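Local coordinates for protein glycerophosphodiester phosphodiesterase (PDB 1O1Z) that belongs to the glycerophosphodiester phosphodiesterase family, whose members are built on a TIM-barrel fold, and carries a bound sodium ion, at residues D47-K52 and E109-E114. Sequence-based numbering, arbitrary orientation.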
ATOM      1  N   ASP A  47       3.172  -5.301   1.356  1.00 10.54           N
ATOM      2  CA  ASP A  47       3.437  -5.880   0.060  1.00  9.79           C
ATOM      3  C   ASP A  47       3.294  -7.387   0.128  1.00 11.55           C
ATOM      4  O   ASP A  47       3.818  -7.981   1.056  1.00 13.24           O
ATOM      5  CB  ASP A  47       4.877  -5.584  -0.314  1.00 10.67           C
ATOM      6  CG  ASP A  47       5.185  -4.122  -0.197  1.00 16.86           C
ATOM      7  OD1 ASP A  47       5.921  -3.674   0.728  1.00 13.33           O
ATOM      8  OD2 ASP A  47       4.591  -3.324  -0.963  1.00 19.37           O
ATOM      9  N   VAL A  48       2.607  -7.990  -0.852  1.00  8.92           N
ATOM     10  CA  VAL A  48       2.373  -9.428  -0.849  1.00 10.21           C
ATOM     11  C   VAL A  48       2.884 -10.147  -2.083  1.00 10.59           C
ATOM     12  O   VAL A  48       2.830  -9.635  -3.216  1.00 10.65           O
ATOM     13  CB  VAL A  48       0.883  -9.806  -0.607  1.00 10.78           C
ATOM     14  CG1 VAL A  48       0.440  -9.370   0.768  1.00 12.73           C
ATOM     15  CG2 VAL A  48      -0.044  -9.276  -1.683  1.00 11.83           C
ATOM     16  N   ARG A  49       3.351 -11.380  -1.824  1.00 10.81           N
ATOM     17  CA  ARG A  49       3.927 -12.278  -2.811  1.00  9.43           C
ATOM     18  C   ARG A  49       3.575 -13.716  -2.425  1.00 10.07           C
ATOM     19  O   ARG A  49       3.043 -13.966  -1.340  1.00 11.00           O
ATOM     20  CB  ARG A  49       5.449 -12.162  -2.807  1.00 11.83           C
ATOM     21  CG  ARG A  49       5.956 -10.811  -3.273  1.00 12.23           C
ATOM     22  CD  ARG A  49       7.469 -10.766  -3.304  1.00 11.18           C
ATOM     23  NE  ARG A  49       7.916  -9.518  -3.876  1.00 12.19           N
ATOM     24  CZ  ARG A  49       8.065  -9.262  -5.158  1.00 12.26           C
ATOM     25  NH1 ARG A  49       7.825 -10.179  -6.096  1.00 16.06           N
ATOM     26  NH2 ARG A  49       8.504  -8.062  -5.538  1.00 15.63           N
ATOM     27  N   LEU A  50       3.893 -14.652  -3.300  1.00  8.87           N
ATOM     28  CA  LEU A  50       3.690 -16.069  -2.986  1.00 11.39           C
ATOM     29  C   LEU A  50       4.958 -16.802  -2.610  1.00 10.62           C
ATOM     30  O   LEU A  50       6.023 -16.637  -3.221  1.00 11.61           O
ATOM     31  CB  LEU A  50       3.123 -16.840  -4.160  1.00 12.11           C
ATOM     32  CG  LEU A  50       1.728 -16.548  -4.609  1.00 12.55           C
ATOM     33  CD1 LEU A  50       1.361 -17.573  -5.702  1.00 13.74           C
ATOM     34  CD2 LEU A  50       0.729 -16.562  -3.470  1.00 13.99           C
ATOM     35  N   SER A  51       4.802 -17.669  -1.608  1.00 10.54           N
ATOM     36  CA  SER A  51       5.812 -18.640  -1.257  1.00  9.98           C
ATOM     37  C   SER A  51       5.734 -19.831  -2.205  1.00 10.89           C
ATOM     38  O   SER A  51       4.817 -19.936  -3.043  1.00 11.40           O
ATOM     39  CB  SER A  51       5.575 -19.129   0.180  1.00 11.97           C
ATOM     40  OG  SER A  51       4.341 -19.842   0.234  1.00 12.95           O
ATOM     41  N   LYS A  52       6.698 -20.732  -2.057  1.00 10.27           N
ATOM     42  CA  LYS A  52       6.761 -21.921  -2.903  1.00 13.13           C
ATOM     43  C   LYS A  52       5.506 -22.766  -2.773  1.00 12.38           C
ATOM     44  O   LYS A  52       5.066 -23.383  -3.766  1.00 15.85           O
ATOM     45  CB  LYS A  52       7.975 -22.766  -2.578  1.00 12.28           C
ATOM     46  CG  LYS A  52       8.069 -24.004  -3.486  1.00 19.25           C
ATOM     47  CD  LYS A  52       9.480 -24.515  -3.599  1.00 31.02           C
ATOM     48  CE  LYS A  52       9.562 -25.701  -4.551  1.00 35.84           C
ATOM     49  NZ  LYS A  52      10.831 -26.466  -4.365  1.00 42.85           N
ATOM     50  N   GLU A 109      -0.540  -4.086  -1.297  1.00 10.12           N
ATOM     51  CA  GLU A 109       0.037  -3.920  -2.616  1.00  9.46           C
ATOM     52  C   GLU A 109       0.366  -5.295  -3.158  1.00 10.69           C
ATOM     53  O   GLU A 109       1.182  -6.031  -2.599  1.00 11.33           O
ATOM     54  CB  GLU A 109       1.270  -3.013  -2.635  1.00 12.38           C
ATOM     55  CG  GLU A 109       1.799  -2.889  -4.062  1.00 14.08           C
ATOM     56  CD  GLU A 109       3.058  -2.084  -4.265  1.00 16.03           C
ATOM     57  OE1 GLU A 109       3.487  -1.351  -3.356  1.00 20.39           O
ATOM     58  OE2 GLU A 109       3.636  -2.221  -5.374  1.00 17.46           O
ATOM     59  N   ILE A 110      -0.238  -5.620  -4.289  1.00 11.24           N
ATOM     60  CA  ILE A 110      -0.011  -6.891  -4.950  1.00 10.49           C
ATOM     61  C   ILE A 110       1.254  -6.766  -5.779  1.00 10.56           C
ATOM     62  O   ILE A 110       1.297  -6.005  -6.755  1.00 11.81           O
ATOM     63  CB  ILE A 110      -1.170  -7.235  -5.882  1.00 12.40           C
ATOM     64  CG1 ILE A 110      -2.529  -7.077  -5.208  1.00 19.30           C
ATOM     65  CG2 ILE A 110      -0.932  -8.641  -6.439  1.00 13.84           C
ATOM     66  CD1 ILE A 110      -2.805  -8.100  -4.234  1.00 18.08           C
ATOM     67  N   LYS A 111       2.283  -7.543  -5.451  1.00 10.74           N
ATOM     68  CA  LYS A 111       3.537  -7.474  -6.184  1.00 10.35           C
ATOM     69  C   LYS A 111       3.632  -8.450  -7.366  1.00 11.43           C
ATOM     70  O   LYS A 111       4.492  -8.285  -8.239  1.00 15.08           O
ATOM     71  CB  LYS A 111       4.711  -7.736  -5.215  1.00 11.28           C
ATOM     72  CG  LYS A 111       4.928  -6.657  -4.177  1.00 13.64           C
ATOM     73  CD  LYS A 111       5.295  -5.316  -4.855  1.00 22.57           C
ATOM     74  CE  LYS A 111       6.038  -4.357  -3.975  1.00 31.16           C
ATOM     75  NZ  LYS A 111       6.326  -3.077  -4.729  1.00 31.32           N
ATOM     76  N   GLU A 112       2.767  -9.469  -7.342  1.00 11.10           N
ATOM     77  CA  GLU A 112       2.750 -10.574  -8.301  1.00 15.00           C
ATOM     78  C   GLU A 112       1.326 -10.921  -8.688  1.00 11.63           C
ATOM     79  O   GLU A 112       0.503 -11.199  -7.809  1.00 12.23           O
ATOM     80  CB  GLU A 112       3.359 -11.828  -7.644  1.00 17.14           C
ATOM     81  CG  GLU A 112       4.745 -11.617  -7.131  1.00 18.01           C
ATOM     82  CD  GLU A 112       5.302 -12.824  -6.392  1.00 15.98           C
ATOM     83  OE1 GLU A 112       4.512 -13.742  -6.009  1.00 14.74           O
ATOM     84  OE2 GLU A 112       6.517 -12.807  -6.186  1.00 18.46           O
ATOM     85  N   ARG A 113       1.022 -10.919  -9.991  1.00 11.20           N
ATOM     86  CA  ARG A 113      -0.319 -11.315 -10.443  1.00  9.93           C
ATOM     87  C   ARG A 113      -0.719 -12.678  -9.927  1.00 10.84           C
ATOM     88  O   ARG A 113      -1.868 -12.905  -9.582  1.00 12.54           O
ATOM     89  CB  ARG A 113      -0.436 -11.281 -11.973  1.00 11.58           C
ATOM     90  CG  ARG A 113      -1.645 -12.052 -12.558  1.00 16.34           C
ATOM     91  CD  ARG A 113      -1.735 -12.007 -14.092  1.00 13.61           C
ATOM     92  NE  ARG A 113      -2.220 -10.690 -14.574  1.00 14.13           N
ATOM     93  CZ  ARG A 113      -3.484 -10.394 -14.773  1.00 16.13           C
ATOM     94  NH1 ARG A 113      -4.405 -11.313 -14.462  1.00 22.32           N
ATOM     95  NH2 ARG A 113      -3.843  -9.191 -15.277  1.00 17.49           N
ATOM     96  N   GLU A 114       0.230 -13.603  -9.867  1.00 10.84           N
ATOM     97  CA  GLU A 114      -0.091 -14.959  -9.424  1.00 11.09           C
ATOM     98  C   GLU A 114      -0.574 -15.054  -7.978  1.00 11.29           C
ATOM     99  O   GLU A 114      -1.153 -16.063  -7.600  1.00 14.12           O
ATOM    100  CB  GLU A 114       1.095 -15.902  -9.672  1.00 12.81           C
ATOM    101  CG  GLU A 114       2.386 -15.510  -8.984  1.00 13.60           C
ATOM    102  CD  GLU A 114       3.317 -14.634  -9.848  1.00 17.04           C
ATOM    103  OE1 GLU A 114       2.866 -13.909 -10.787  1.00 13.65           O
ATOM    104  OE2 GLU A 114       4.551 -14.648  -9.574  1.00 14.52           O
TER
HETATM  105  O   HOH W   1       7.464 -14.551  -4.524  1.00 15.06           O
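Val48 and Ile110 pair across two adjacent parallel strands of the TIM barrel, where Val48 N donates to Glu109 O (3.0 Å) and Val48 O accepts from Lys111 N (3.1 Å). Beyond Ile110 the second strand ends, and the carboxylate of Glu112 takes over the pairing: its OE1 receives Leu50 N at 2.9 Å, from above the carboxylate plane. Glu112 OE2 accepts Arg49 NH1 at 2.9 Å in a salt bridge, near the guanidinium plane, although the flat groups are turned 76° apart. Lys111 CB rests over one guanidinium face. Glutamate suits this place because its oxygens serve a backbone N-H and an arginine at once; a water donating to both Leu50 O and OE2, and Arg75 in a second salt bridge, also hold OE2. On the face away from Asp47 and Glu109, Val48 CG2 meets Ile110 CD1, beta-branched apolar side chains suited to a strand packing against Val119 of helix 116-123. The Lys111 chain folds at CB-CG (chi2 -63°), bringing NZ to Glu109 OE2 in a salt bridge (2.9 Å), while Asn28 holds Asp47 OD1. Carboxylates of Glu45, Asp47 and Glu109 thus gather toward the C-terminal strand ends, where TIM barrels carry their active sites.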